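Local coordinates for arylamine n-acetyltransferase NAT (Mycobacterium tuberculosis, PDB 4BGF), which catalyses transfer of an acetyl group to the amine nitrogen of arylamines, probably from acetyl-CoA through a cysteine thioester as in other members of its family, at residues V24-V29 and P135-R140; G85-R90 and G114-G119; F91-V96 and Q108-L113; L141-V146 and L156-D161; G162-A167 and L176-T181. All blocks are in the same frame, centred on the assembly; numbering follows the deposited sequence.

Contact 1: V24-V29 and P135-R140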
# COMPACT_ATOMS: atom_id res chain seq x y z
N VAL A 24 -8.45 -12.84 -11.89
CA VAL A 24 -8.45 -11.43 -12.14
C VAL A 24 -8.06 -10.67 -10.85
O VAL A 24 -7.39 -9.65 -10.92
CB VAL A 24 -9.82 -11.01 -12.68
CG1 VAL A 24 -9.94 -9.52 -12.74
CG2 VAL A 24 -10.00 -11.61 -14.05
N LEU A 25 -8.43 -11.18 -9.69
CA LEU A 25 -8.09 -10.49 -8.47
C LEU A 25 -6.56 -10.57 -8.29
O LEU A 25 -5.92 -9.59 -7.95
CB LEU A 25 -8.85 -11.08 -7.27
CG LEU A 25 -8.59 -10.42 -5.91
CD1 LEU A 25 -9.13 -8.99 -5.85
CD2 LEU A 25 -9.16 -11.28 -4.80
N GLN A 26 -6.00 -11.74 -8.55
CA GLN A 26 -4.56 -11.93 -8.43
C GLN A 26 -3.78 -11.04 -9.42
O GLN A 26 -2.80 -10.39 -9.04
CB GLN A 26 -4.23 -13.42 -8.61
CG GLN A 26 -2.77 -13.78 -8.91
CD GLN A 26 -1.86 -13.68 -7.71
OE1 GLN A 26 -1.53 -14.66 -7.07
NE2 GLN A 26 -1.43 -12.48 -7.41
N ASP A 27 -4.22 -10.99 -10.68
CA ASP A 27 -3.53 -10.22 -11.73
C ASP A 27 -3.58 -8.71 -11.51
O ASP A 27 -2.65 -7.97 -11.86
CB ASP A 27 -4.14 -10.54 -13.10
CG ASP A 27 -3.91 -11.98 -13.53
OD1 ASP A 27 -3.27 -12.75 -12.76
OD2 ASP A 27 -4.37 -12.35 -14.63
N LEU A 28 -4.70 -8.24 -10.99
CA LEU A 28 -4.86 -6.83 -10.77
C LEU A 28 -3.95 -6.38 -9.68
O LEU A 28 -3.34 -5.34 -9.80
CB LEU A 28 -6.29 -6.50 -10.43
CG LEU A 28 -7.21 -6.45 -11.62
CD1 LEU A 28 -8.59 -6.31 -11.09
CD2 LEU A 28 -6.85 -5.28 -12.53
N VAL A 29 -3.88 -7.17 -8.62
CA VAL A 29 -3.00 -6.91 -7.50
C VAL A 29 -1.53 -6.83 -7.94
O VAL A 29 -0.82 -5.90 -7.57
CB VAL A 29 -3.20 -7.96 -6.37
CG1 VAL A 29 -2.03 -7.99 -5.41
CG2 VAL A 29 -4.47 -7.66 -5.55
N PRO A 135 1.21 -7.66 0.95
CA PRO A 135 1.08 -8.97 0.27
C PRO A 135 0.82 -8.82 -1.23
O PRO A 135 0.23 -7.84 -1.66
CB PRO A 135 -0.15 -9.58 0.94
CG PRO A 135 -0.87 -8.41 1.48
CD PRO A 135 0.14 -7.48 1.93
N THR A 136 1.26 -9.80 -2.01
CA THR A 136 1.32 -9.69 -3.46
C THR A 136 0.31 -10.67 -4.12
O THR A 136 0.19 -10.72 -5.34
CB THR A 136 2.78 -9.99 -3.92
OG1 THR A 136 3.15 -11.28 -3.45
CG2 THR A 136 3.76 -9.02 -3.30
N SER A 137 -0.41 -11.43 -3.30
CA SER A 137 -1.44 -12.36 -3.77
C SER A 137 -2.63 -12.19 -2.85
O SER A 137 -2.45 -11.91 -1.67
CB SER A 137 -0.98 -13.82 -3.68
OG SER A 137 0.11 -14.04 -4.52
N PRO A 138 -3.84 -12.37 -3.38
CA PRO A 138 -4.97 -12.44 -2.46
C PRO A 138 -4.73 -13.52 -1.44
O PRO A 138 -4.13 -14.54 -1.76
CB PRO A 138 -6.14 -12.85 -3.37
CG PRO A 138 -5.73 -12.39 -4.73
CD PRO A 138 -4.24 -12.50 -4.79
N LEU A 139 -5.15 -13.29 -0.21
CA LEU A 139 -5.04 -14.30 0.83
C LEU A 139 -6.40 -14.71 1.38
O LEU A 139 -7.14 -13.88 1.92
CB LEU A 139 -4.19 -13.79 1.99
CG LEU A 139 -2.79 -13.34 1.58
CD1 LEU A 139 -2.16 -12.65 2.75
CD2 LEU A 139 -1.94 -14.54 1.10
N ARG A 140 -6.70 -16.00 1.27
CA ARG A 140 -7.84 -16.62 1.93
C ARG A 140 -7.78 -16.29 3.42
O ARG A 140 -6.75 -16.43 4.05
CB ARG A 140 -7.82 -18.14 1.68
CG ARG A 140 -8.94 -18.97 2.34
CD ARG A 140 -10.35 -18.56 1.89
NE ARG A 140 -10.57 -18.73 0.45
CZ ARG A 140 -11.21 -19.76 -0.11
NH1 ARG A 140 -11.72 -20.74 0.62
NH2 ARG A 140 -11.34 -19.80 -1.42

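Contact 2: G85-R90 and G114-G119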
# COMPACT_ATOMS: atom_id res chain seq x y z
N GLY A 85 -17.85 -5.90 -9.89
CA GLY A 85 -18.72 -6.92 -9.32
C GLY A 85 -18.19 -7.70 -8.12
O GLY A 85 -18.76 -8.73 -7.77
N TYR A 86 -17.11 -7.24 -7.49
CA TYR A 86 -16.63 -7.85 -6.25
C TYR A 86 -17.39 -7.22 -5.09
O TYR A 86 -17.91 -6.12 -5.23
CB TYR A 86 -15.13 -7.64 -6.04
CG TYR A 86 -14.20 -8.30 -7.05
CD1 TYR A 86 -14.00 -7.75 -8.32
CD2 TYR A 86 -13.51 -9.44 -6.74
CE1 TYR A 86 -13.16 -8.30 -9.22
CE2 TYR A 86 -12.66 -10.03 -7.67
CZ TYR A 86 -12.49 -9.45 -8.90
OH TYR A 86 -11.66 -10.03 -9.81
N ARG A 87 -17.49 -7.91 -3.96
CA ARG A 87 -18.06 -7.33 -2.76
C ARG A 87 -16.93 -6.89 -1.87
O ARG A 87 -16.15 -7.72 -1.45
CB ARG A 87 -18.91 -8.34 -2.00
CG ARG A 87 -19.40 -7.83 -0.65
CD ARG A 87 -20.80 -7.29 -0.74
NE ARG A 87 -21.41 -7.14 0.56
CZ ARG A 87 -21.70 -8.15 1.38
NH1 ARG A 87 -21.43 -9.41 1.05
NH2 ARG A 87 -22.27 -7.89 2.55
N VAL A 88 -16.86 -5.59 -1.59
CA VAL A 88 -15.73 -5.01 -0.86
C VAL A 88 -16.13 -4.45 0.51
O VAL A 88 -16.92 -3.53 0.59
CB VAL A 88 -15.08 -3.86 -1.68
CG1 VAL A 88 -13.78 -3.34 -1.01
CG2 VAL A 88 -14.82 -4.26 -3.13
N ARG A 89 -15.55 -5.00 1.57
CA ARG A 89 -15.69 -4.49 2.92
C ARG A 89 -14.36 -3.90 3.37
O ARG A 89 -13.35 -4.58 3.34
CB ARG A 89 -16.09 -5.63 3.85
CG ARG A 89 -17.47 -6.23 3.56
CD ARG A 89 -17.97 -7.11 4.66
NE ARG A 89 -17.29 -8.40 4.75
CZ ARG A 89 -17.63 -9.49 4.05
NH1 ARG A 89 -18.65 -9.46 3.19
NH2 ARG A 89 -16.95 -10.62 4.22
N ARG A 90 -14.33 -2.64 3.77
CA ARG A 90 -13.06 -2.04 4.18
C ARG A 90 -12.79 -2.21 5.69
O ARG A 90 -13.66 -1.93 6.52
CB ARG A 90 -13.09 -0.57 3.82
CG ARG A 90 -13.14 -0.35 2.35
CD ARG A 90 -13.58 1.04 2.03
NE ARG A 90 -13.66 1.28 0.59
CZ ARG A 90 -12.62 1.46 -0.22
NH1 ARG A 90 -11.38 1.39 0.23
NH2 ARG A 90 -12.82 1.70 -1.48
N GLY A 114 -11.52 -6.72 2.65
CA GLY A 114 -12.01 -8.09 2.65
C GLY A 114 -12.96 -8.28 1.48
O GLY A 114 -14.03 -7.68 1.46
N VAL A 115 -12.58 -9.12 0.53
CA VAL A 115 -13.24 -9.19 -0.77
C VAL A 115 -13.89 -10.56 -0.96
O VAL A 115 -13.29 -11.57 -0.63
CB VAL A 115 -12.22 -8.86 -1.93
CG1 VAL A 115 -12.69 -9.36 -3.28
CG2 VAL A 115 -11.95 -7.36 -1.98
N THR A 116 -15.14 -10.57 -1.44
CA THR A 116 -15.78 -11.78 -1.95
C THR A 116 -16.19 -11.57 -3.40
O THR A 116 -16.16 -10.45 -3.90
CB THR A 116 -16.99 -12.25 -1.12
OG1 THR A 116 -17.98 -11.22 -1.08
CG2 THR A 116 -16.56 -12.62 0.27
N PHE A 117 -16.52 -12.67 -4.07
CA PHE A 117 -16.89 -12.68 -5.49
C PHE A 117 -17.66 -13.98 -5.69
O PHE A 117 -17.73 -14.80 -4.77
CB PHE A 117 -15.64 -12.56 -6.43
CG PHE A 117 -14.57 -13.54 -6.15
CD1 PHE A 117 -13.63 -13.28 -5.18
CD2 PHE A 117 -14.50 -14.72 -6.83
CE1 PHE A 117 -12.65 -14.19 -4.89
CE2 PHE A 117 -13.52 -15.64 -6.55
CZ PHE A 117 -12.59 -15.37 -5.58
N PRO A 118 -18.25 -14.16 -6.88
CA PRO A 118 -19.09 -15.33 -7.16
C PRO A 118 -18.37 -16.65 -6.99
O PRO A 118 -17.31 -16.87 -7.54
CB PRO A 118 -19.50 -15.12 -8.61
CG PRO A 118 -19.54 -13.70 -8.74
CD PRO A 118 -18.38 -13.18 -7.97
N GLY A 119 -18.97 -17.53 -6.20
CA GLY A 119 -18.37 -18.82 -5.97
C GLY A 119 -17.10 -18.75 -5.17
O GLY A 119 -16.38 -19.74 -5.09

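Contact 3: F91-V96 and Q108-L113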
# COMPACT_ATOMS: atom_id res chain seq x y z
N PHE A 91 -11.56 -2.64 6.02
CA PHE A 91 -11.14 -2.93 7.40
C PHE A 91 -10.10 -1.93 7.89
O PHE A 91 -9.37 -1.36 7.09
CB PHE A 91 -10.50 -4.33 7.50
CG PHE A 91 -11.42 -5.45 7.10
CD1 PHE A 91 -12.79 -5.40 7.38
CD2 PHE A 91 -10.93 -6.56 6.44
CE1 PHE A 91 -13.64 -6.43 7.02
CE2 PHE A 91 -11.77 -7.60 6.07
CZ PHE A 91 -13.13 -7.52 6.35
N ALA A 92 -10.05 -1.73 9.21
CA ALA A 92 -9.02 -0.90 9.85
C ALA A 92 -7.96 -1.78 10.51
O ALA A 92 -8.26 -2.89 10.91
CB ALA A 92 -9.64 -0.01 10.87
N ALA A 93 -6.73 -1.30 10.61
CA ALA A 93 -5.66 -2.08 11.23
C ALA A 93 -4.60 -1.25 11.96
O ALA A 93 -4.35 -0.10 11.62
CB ALA A 93 -5.02 -2.93 10.16
N ARG A 94 -3.94 -1.85 12.95
CA ARG A 94 -2.86 -1.20 13.67
C ARG A 94 -1.58 -1.89 13.28
O ARG A 94 -1.46 -3.11 13.40
CB ARG A 94 -3.02 -1.27 15.19
CG ARG A 94 -4.38 -0.90 15.72
CD ARG A 94 -4.37 -1.09 17.20
NE ARG A 94 -5.70 -0.96 17.76
CZ ARG A 94 -6.30 0.19 18.07
NH1 ARG A 94 -5.72 1.36 17.88
NH2 ARG A 94 -7.53 0.14 18.56
N VAL A 95 -0.60 -1.10 12.85
CA VAL A 95 0.67 -1.62 12.39
C VAL A 95 1.60 -1.86 13.58
O VAL A 95 1.99 -0.91 14.25
CB VAL A 95 1.32 -0.64 11.38
CG1 VAL A 95 2.63 -1.18 10.87
CG2 VAL A 95 0.38 -0.39 10.24
N VAL A 96 1.93 -3.12 13.83
CA VAL A 96 2.84 -3.48 14.90
C VAL A 96 4.21 -4.02 14.42
O VAL A 96 5.00 -4.51 15.23
CB VAL A 96 2.19 -4.49 15.87
CG1 VAL A 96 0.99 -3.88 16.58
CG2 VAL A 96 1.81 -5.74 15.14
N GLN A 108 -5.26 3.11 14.82
CA GLN A 108 -5.76 2.39 13.65
C GLN A 108 -5.63 3.17 12.38
O GLN A 108 -6.60 3.69 11.90
CB GLN A 108 -7.21 2.00 13.84
CG GLN A 108 -7.34 0.80 14.71
CD GLN A 108 -8.75 0.42 14.91
OE1 GLN A 108 -9.62 1.27 15.03
NE2 GLN A 108 -9.01 -0.88 14.94
N THR A 109 -4.41 3.26 11.86
CA THR A 109 -4.12 4.14 10.74
C THR A 109 -3.65 3.31 9.55
O THR A 109 -2.98 3.82 8.66
CB THR A 109 -3.04 5.21 11.09
OG1 THR A 109 -1.87 4.59 11.61
CG2 THR A 109 -3.55 6.24 12.10
N HIS A 110 -3.95 2.02 9.58
CA HIS A 110 -3.87 1.20 8.40
C HIS A 110 -5.28 0.69 7.98
O HIS A 110 -6.18 0.58 8.79
CB HIS A 110 -2.91 0.03 8.63
CG HIS A 110 -2.70 -0.79 7.41
ND1 HIS A 110 -2.18 -0.27 6.25
CD2 HIS A 110 -2.98 -2.09 7.15
CE1 HIS A 110 -2.13 -1.21 5.33
NE2 HIS A 110 -2.60 -2.33 5.85
N THR A 111 -5.45 0.45 6.69
CA THR A 111 -6.69 -0.03 6.17
C THR A 111 -6.36 -1.04 5.10
O THR A 111 -5.39 -0.86 4.36
CB THR A 111 -7.55 1.13 5.62
OG1 THR A 111 -8.87 0.65 5.29
CG2 THR A 111 -6.94 1.75 4.41
N LEU A 112 -7.11 -2.13 5.08
CA LEU A 112 -7.03 -3.15 4.04
C LEU A 112 -8.49 -3.50 3.59
O LEU A 112 -9.44 -2.83 3.98
CB LEU A 112 -6.31 -4.39 4.58
CG LEU A 112 -6.98 -5.10 5.78
CD1 LEU A 112 -6.66 -6.53 5.78
CD2 LEU A 112 -6.64 -4.49 7.16
N LEU A 113 -8.65 -4.56 2.80
CA LEU A 113 -9.94 -4.96 2.22
C LEU A 113 -10.23 -6.40 2.49
O LEU A 113 -9.32 -7.21 2.52
CB LEU A 113 -9.96 -4.81 0.70
CG LEU A 113 -9.47 -3.48 0.18
CD1 LEU A 113 -9.46 -3.52 -1.35
CD2 LEU A 113 -10.30 -2.33 0.75
O HOH W 1 -0.86 1.91 12.92

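Contact 4: L141-V146 and L156-D161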
# COMPACT_ATOMS: atom_id res chain seq x y z
N LEU A 141 -8.90 -15.82 3.95
CA LEU A 141 -8.99 -15.36 5.31
C LEU A 141 -9.25 -16.54 6.24
O LEU A 141 -10.38 -16.78 6.64
CB LEU A 141 -10.13 -14.36 5.38
CG LEU A 141 -10.74 -13.84 6.67
CD1 LEU A 141 -9.81 -13.01 7.53
CD2 LEU A 141 -11.92 -13.02 6.28
N GLU A 142 -8.19 -17.29 6.56
CA GLU A 142 -8.28 -18.44 7.45
C GLU A 142 -7.01 -18.47 8.26
O GLU A 142 -5.94 -18.15 7.75
CB GLU A 142 -8.46 -19.76 6.66
CG GLU A 142 -7.38 -20.05 5.60
CD GLU A 142 -7.40 -21.48 5.05
OE1 GLU A 142 -7.73 -22.41 5.80
OE2 GLU A 142 -7.06 -21.66 3.85
N THR A 143 -7.11 -18.89 9.51
CA THR A 143 -5.94 -18.84 10.36
C THR A 143 -5.03 -20.06 10.15
O THR A 143 -5.40 -21.05 9.52
CB THR A 143 -6.34 -18.68 11.84
OG1 THR A 143 -7.31 -19.66 12.20
CG2 THR A 143 -6.93 -17.32 12.03
N GLY A 144 -3.80 -19.94 10.66
CA GLY A 144 -2.86 -21.03 10.69
C GLY A 144 -2.27 -21.40 9.35
O GLY A 144 -1.05 -21.45 9.21
N ALA A 145 -3.14 -21.69 8.39
CA ALA A 145 -2.72 -22.25 7.12
C ALA A 145 -1.67 -21.38 6.50
O ALA A 145 -1.84 -20.18 6.41
CB ALA A 145 -3.90 -22.37 6.20
N VAL A 146 -0.54 -21.97 6.13
CA VAL A 146 0.53 -21.20 5.53
C VAL A 146 0.11 -20.95 4.11
O VAL A 146 -0.34 -21.86 3.43
CB VAL A 146 1.84 -21.95 5.58
CG1 VAL A 146 2.88 -21.24 4.75
CG2 VAL A 146 2.31 -22.09 7.02
N LEU A 156 -2.20 -15.86 8.49
CA LEU A 156 -3.06 -15.17 9.47
C LEU A 156 -3.12 -16.02 10.72
O LEU A 156 -3.18 -17.24 10.63
CB LEU A 156 -4.47 -15.01 8.93
CG LEU A 156 -4.69 -13.94 7.87
CD1 LEU A 156 -5.65 -14.41 6.80
CD2 LEU A 156 -5.19 -12.69 8.48
N GLU A 157 -3.13 -15.39 11.88
CA GLU A 157 -3.21 -16.11 13.14
C GLU A 157 -4.27 -15.43 13.97
O GLU A 157 -4.58 -14.27 13.76
CB GLU A 157 -1.85 -16.17 13.86
CG GLU A 157 -0.75 -16.97 13.09
CD GLU A 157 -0.83 -18.50 13.24
OE1 GLU A 157 -1.94 -19.04 13.25
OE2 GLU A 157 0.24 -19.16 13.31
N ASP A 158 -4.89 -16.19 14.86
CA ASP A 158 -5.93 -15.64 15.72
C ASP A 158 -5.28 -14.84 16.83
O ASP A 158 -4.16 -15.12 17.25
CB ASP A 158 -6.77 -16.77 16.34
CG ASP A 158 -8.22 -16.78 15.86
OD1 ASP A 158 -8.53 -16.21 14.81
OD2 ASP A 158 -9.05 -17.39 16.56
N ARG A 159 -6.02 -13.83 17.28
CA ARG A 159 -5.69 -13.03 18.45
C ARG A 159 -7.04 -12.78 19.16
O ARG A 159 -8.09 -13.13 18.60
CB ARG A 159 -5.02 -11.73 18.02
N VAL A 160 -7.05 -12.23 20.37
CA VAL A 160 -8.31 -11.88 21.04
C VAL A 160 -9.18 -10.95 20.21
O VAL A 160 -8.86 -9.78 20.02
CB VAL A 160 -8.12 -11.22 22.44
CG1 VAL A 160 -7.75 -12.26 23.45
CG2 VAL A 160 -7.07 -10.10 22.41
N ASP A 161 -10.29 -11.50 19.72
CA ASP A 161 -11.26 -10.79 18.87
C ASP A 161 -10.76 -10.31 17.51
O ASP A 161 -11.50 -9.65 16.79
CB ASP A 161 -11.87 -9.59 19.60
CG ASP A 161 -12.86 -10.02 20.64
OD1 ASP A 161 -13.17 -11.23 20.69
OD2 ASP A 161 -13.35 -9.14 21.38

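Contact 5: G162-A167 and L176-T181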
# COMPACT_ATOMS: atom_id res chain seq x y z
N GLY A 162 -9.52 -10.65 17.16
CA GLY A 162 -8.99 -10.27 15.87
C GLY A 162 -8.15 -11.35 15.23
O GLY A 162 -8.20 -12.49 15.63
N PHE A 163 -7.42 -10.95 14.20
CA PHE A 163 -6.44 -11.77 13.53
C PHE A 163 -5.15 -10.93 13.39
O PHE A 163 -5.15 -9.72 13.65
CB PHE A 163 -6.98 -12.22 12.15
CG PHE A 163 -8.31 -12.92 12.21
CD1 PHE A 163 -8.37 -14.30 12.38
CD2 PHE A 163 -9.50 -12.21 12.12
CE1 PHE A 163 -9.60 -14.96 12.46
CE2 PHE A 163 -10.73 -12.87 12.20
CZ PHE A 163 -10.77 -14.25 12.37
N VAL A 164 -4.04 -11.58 13.06
CA VAL A 164 -2.82 -10.85 12.72
C VAL A 164 -2.30 -11.39 11.42
O VAL A 164 -2.33 -12.59 11.18
CB VAL A 164 -1.69 -10.91 13.82
CG1 VAL A 164 -2.11 -10.18 15.06
CG2 VAL A 164 -1.35 -12.29 14.18
N LEU A 165 -1.81 -10.48 10.60
CA LEU A 165 -1.20 -10.84 9.34
C LEU A 165 0.31 -10.96 9.48
O LEU A 165 0.96 -10.01 9.87
CB LEU A 165 -1.54 -9.82 8.25
CG LEU A 165 -0.99 -10.33 6.91
CD1 LEU A 165 -2.00 -11.23 6.25
CD2 LEU A 165 -0.67 -9.21 6.05
N GLN A 166 0.84 -12.13 9.10
CA GLN A 166 2.27 -12.47 9.15
C GLN A 166 2.88 -12.73 7.79
O GLN A 166 2.22 -13.30 6.93
CB GLN A 166 2.51 -13.68 10.06
CG GLN A 166 2.32 -13.32 11.53
CD GLN A 166 2.57 -14.44 12.50
OE1 GLN A 166 2.33 -15.60 12.20
NE2 GLN A 166 3.02 -14.08 13.69
N ALA A 167 4.12 -12.29 7.60
CA ALA A 167 4.94 -12.62 6.43
C ALA A 167 6.20 -13.39 6.82
O ALA A 167 6.82 -13.09 7.84
CB ALA A 167 5.33 -11.38 5.70
N LEU A 176 3.01 -8.12 10.72
CA LEU A 176 2.90 -6.84 10.04
C LEU A 176 1.91 -5.91 10.73
O LEU A 176 2.26 -4.80 11.12
CB LEU A 176 2.50 -7.09 8.59
CG LEU A 176 3.44 -8.10 7.94
CD1 LEU A 176 2.99 -8.37 6.53
CD2 LEU A 176 4.90 -7.64 7.96
N TYR A 177 0.70 -6.41 10.92
CA TYR A 177 -0.36 -5.65 11.54
C TYR A 177 -1.46 -6.52 12.12
O TYR A 177 -1.52 -7.73 11.86
CB TYR A 177 -0.95 -4.66 10.54
CG TYR A 177 -1.50 -5.25 9.26
CD1 TYR A 177 -2.67 -5.98 9.24
CD2 TYR A 177 -0.86 -5.04 8.07
CE1 TYR A 177 -3.17 -6.49 8.10
CE2 TYR A 177 -1.35 -5.55 6.92
CZ TYR A 177 -2.51 -6.27 6.94
OH TYR A 177 -3.01 -6.76 5.76
N GLU A 178 -2.30 -5.90 12.92
CA GLU A 178 -3.42 -6.58 13.56
C GLU A 178 -4.74 -5.85 13.21
O GLU A 178 -4.78 -4.63 13.11
CB GLU A 178 -3.20 -6.65 15.07
CG GLU A 178 -2.99 -5.31 15.74
CD GLU A 178 -2.37 -5.41 17.12
OE1 GLU A 178 -2.33 -6.53 17.67
OE2 GLU A 178 -1.92 -4.37 17.65
N PHE A 179 -5.81 -6.63 13.00
CA PHE A 179 -7.08 -6.08 12.54
C PHE A 179 -8.28 -6.90 13.01
O PHE A 179 -8.13 -8.05 13.43
CB PHE A 179 -7.10 -5.96 11.02
CG PHE A 179 -7.07 -7.28 10.30
CD1 PHE A 179 -5.89 -8.01 10.20
CD2 PHE A 179 -8.22 -7.80 9.72
CE1 PHE A 179 -5.85 -9.21 9.55
CE2 PHE A 179 -8.18 -9.02 9.05
CZ PHE A 179 -6.99 -9.71 8.96
N THR A 180 -9.46 -6.29 12.94
CA THR A 180 -10.71 -7.01 13.07
C THR A 180 -11.45 -6.91 11.76
O THR A 180 -11.14 -6.06 10.95
CB THR A 180 -11.63 -6.47 14.18
OG1 THR A 180 -12.15 -5.20 13.80
CG2 THR A 180 -10.88 -6.35 15.49
N THR A 181 -12.43 -7.77 11.56
CA THR A 181 -13.22 -7.76 10.32
C THR A 181 -14.49 -6.95 10.46
O THR A 181 -15.52 -7.27 9.87
CB THR A 181 -13.61 -9.16 9.88
OG1 THR A 181 -14.13 -9.87 11.01
CG2 THR A 181 -12.40 -9.85 9.30

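Contact 1: V24-V29 and P135-R140
Q26 grips the 135-140 loop through both ends of its side-chain amide. Its OE1 accepts from S137 OG at 3.1 Å, the hydroxyl lying in the carbonyl plane on a lone pair. NE2 donates to the backbone oxygen of T136, 3.2 Å from Q26 NE2 to T136 O, with an angle of 143° at the hydrogen. That oxygen sits almost in the amide plane of Q26, so the two bonds together fix the rotation of the amide. The Q26 chain leaves with CG anti to its backbone N (chi1 164°) and turns about the CB-CG bond, which swings the amide from the helix flank over to the loop. T150 is a second partner: its N bonds S137 OG and its OG1 bonds T136 OG1. The contact lays helix 22-35 against the segment leading into strand 139-140, an outermost strand of the seven-stranded antiparallel sheet of this arylamine N-acetyltransferase. P138 crosses Q26 at about a right angle, its CD 3.7 Å from Q26 CA, while the L25 and P138 side chains run past each other in opposite directions, L25 CD2 3.6 Å from P138 CG. One turn further on, V29 CG1 rests 3.5 Å from T136 O; L25 and V29 also touch V126.

Contact 2: G85-R90 and G114-G119
Y86 packs across V115 and F117. Its CB lies 3.7 Å from T116 O; CD2 meets both V115 CG1 at 3.6 Å and F117 CB at 3.8 Å. CE2, the next ring atom, also lies near F117 CB, and OH at the tip bonds to the backbone oxygen of T21. The Y86 and F117 side chains run alongside each other, their ring planes inclined at 64°. Strands 87-95 and 110-116 pair antiparallel within the seven-stranded sheet. R87 with T116 and R89 with G114 are the hydrogen-bonded pairs, and V88 with V115 is the non-hydrogen-bonded pair between them. The R87 N to T116 O bond is 2.9 Å long. R87, R89 and T116 share one face, where T116 OG1 comes 3.2 Å from R87 CB. V88 and V115 turn to the other face, toward L81 of helix 70-83.

Contact 3: F91-V96 and Q108-L113
R94 and Q108 are brought together by matching first torsions: each CG stands anti to its own carbonyl carbon (chi1 -48° and -79°), and both chains then run extended. They cross so that Q108 CG sits over the centre of the R94 guanidinium, 3.6 Å from R94 CZ, with the guanidinium and amide planes stacked 14° apart. R94 NH1 bonds to P106 O. In T111 the hydroxyl is anti to the backbone N, which turns OG1 back to donate to F91 O at 2.7 Å. The same oxygen accepts from L112 N at 3.1 Å, the two donors arriving from opposite faces of its carbonyl plane. This is the inner half of the antiparallel pairing of strands 87-95 and 110-116, interrupted by a classic beta bulge in which T109 and H110 both face A93. A93 N bonds to H110 O at 2.7 Å, and H110 N returns a bond to A93 O. A93 CB meets the edge of the H110 ring, 3.7 Å from H110 CD2, and lies equally far from L112 CD2. V95 CG2 packs on H110 CB at 3.7 Å. H110 NE2 bonds to D127 OD2 while the H110 side chain touches C70, consistent with the Cys-His-Asp triad of this family. Near the connecting loop, beside the bulge, a water bridges V95 N and T109 OG1.

Contact 4: L141-V146 and L156-D161
The loop that follows strand 139-140 passes beside strand 154-159, an edge strand of the seven-stranded sheet, and meets it in a single backbone hydrogen bond rather than a ladder. G144 N donates to L156 O at 2.8 Å, nearly along the C=O axis, although the angle at the hydrogen is bent to 144°. T143 CA also approaches L156 O, at 3.2 Å, as a CA-H...O contact. On the inner side L156 lays its side chain along the loop backbone: CB is 3.7 Å from E142 O and CD1 is 3.8 Å from L141 CA, with the two leucine CD1 atoms a looser 4.4 Å apart. L156 also touches F179 of strand 173-179. On the outer side T143 turns its methyl, CG2, which stands anti to the carbonyl carbon (chi1 51° for OG1), toward the D158 carboxylate, 3.4 Å from OD1. The E157 chain, bent at chi2, brings OE1 to 3.3 Å from G144 N, while E157 OE2 forms a salt bridge with R155. The one hydrogen bond across the contact is thus at G144, beside leucine packing and a weak methyl-to-oxygen contact; D158 is exposed and probably solvated, whereas the charge of E157 is met by R155.

Contact 5: G162-A167 and L176-T181
Backbone bonds come first: F163 N to F179 O at 3.1 Å and F179 N to F163 O at 3.2 Å form a hydrogen-bonded antiparallel pair. Further along, L165 N reaches Y177 O at 3.0 Å, but the returning bond to L165 O comes from L176 N, at 2.9 Å. V164 and E178 face each other between the two sets as a non-hydrogen-bonded pair. These bonds join the two arms of the beta hairpin formed by strands 162-168 and 173-179. Contacts with aromatic rings are the second kind. L165 lies alongside Y177, its CB over one face of the ring in a CH-pi contact, 4.1 Å from the ring centroid, and its CD2 3.4 Å from Y177 OH. Y177 takes the chi1 near +57° that sets CG between its backbone N and carbonyl carbon, folding the ring back over L165. F179, with a similar chi1 of 67°, brings CZ to 4.1 Å from F163 CB. Aliphatic contacts complete the set: L176 CD1 touches both L165 CD2 and A167 CB, and on the other face V164 CG1 meets E178 CB at 3.7 Å. Y177 also touches H110 and D127 of the probable triad. L165 CB covers one face of the Y177 ring while H110 lies on the other side, so the packing is consistent with limiting how the ring can shift.

All five contacts reach the same seven-stranded antiparallel sheet. Contacts 2 and 3 lie along one strand pair, 87-95 with 110-116, with centres about 18 Å apart; contact 3 is nested inside contact 2, and both within the chain loop closed by contact 1. Contact 1 brings helix 22-35 to this sheet and touches contact 2 through Y86. Contacts 4 and 5 follow later in the chain, about 8 Å apart between centres, on the adjacent strands 154-159 and 162-168. Contact 5 also lies about 8 Å from contact 3, centre to centre, where strands 87-95 and 173-179 adjoin. The sheet thus links the probable triad histidine to both the helical side and the hairpin of strands 162-168 and 173-179.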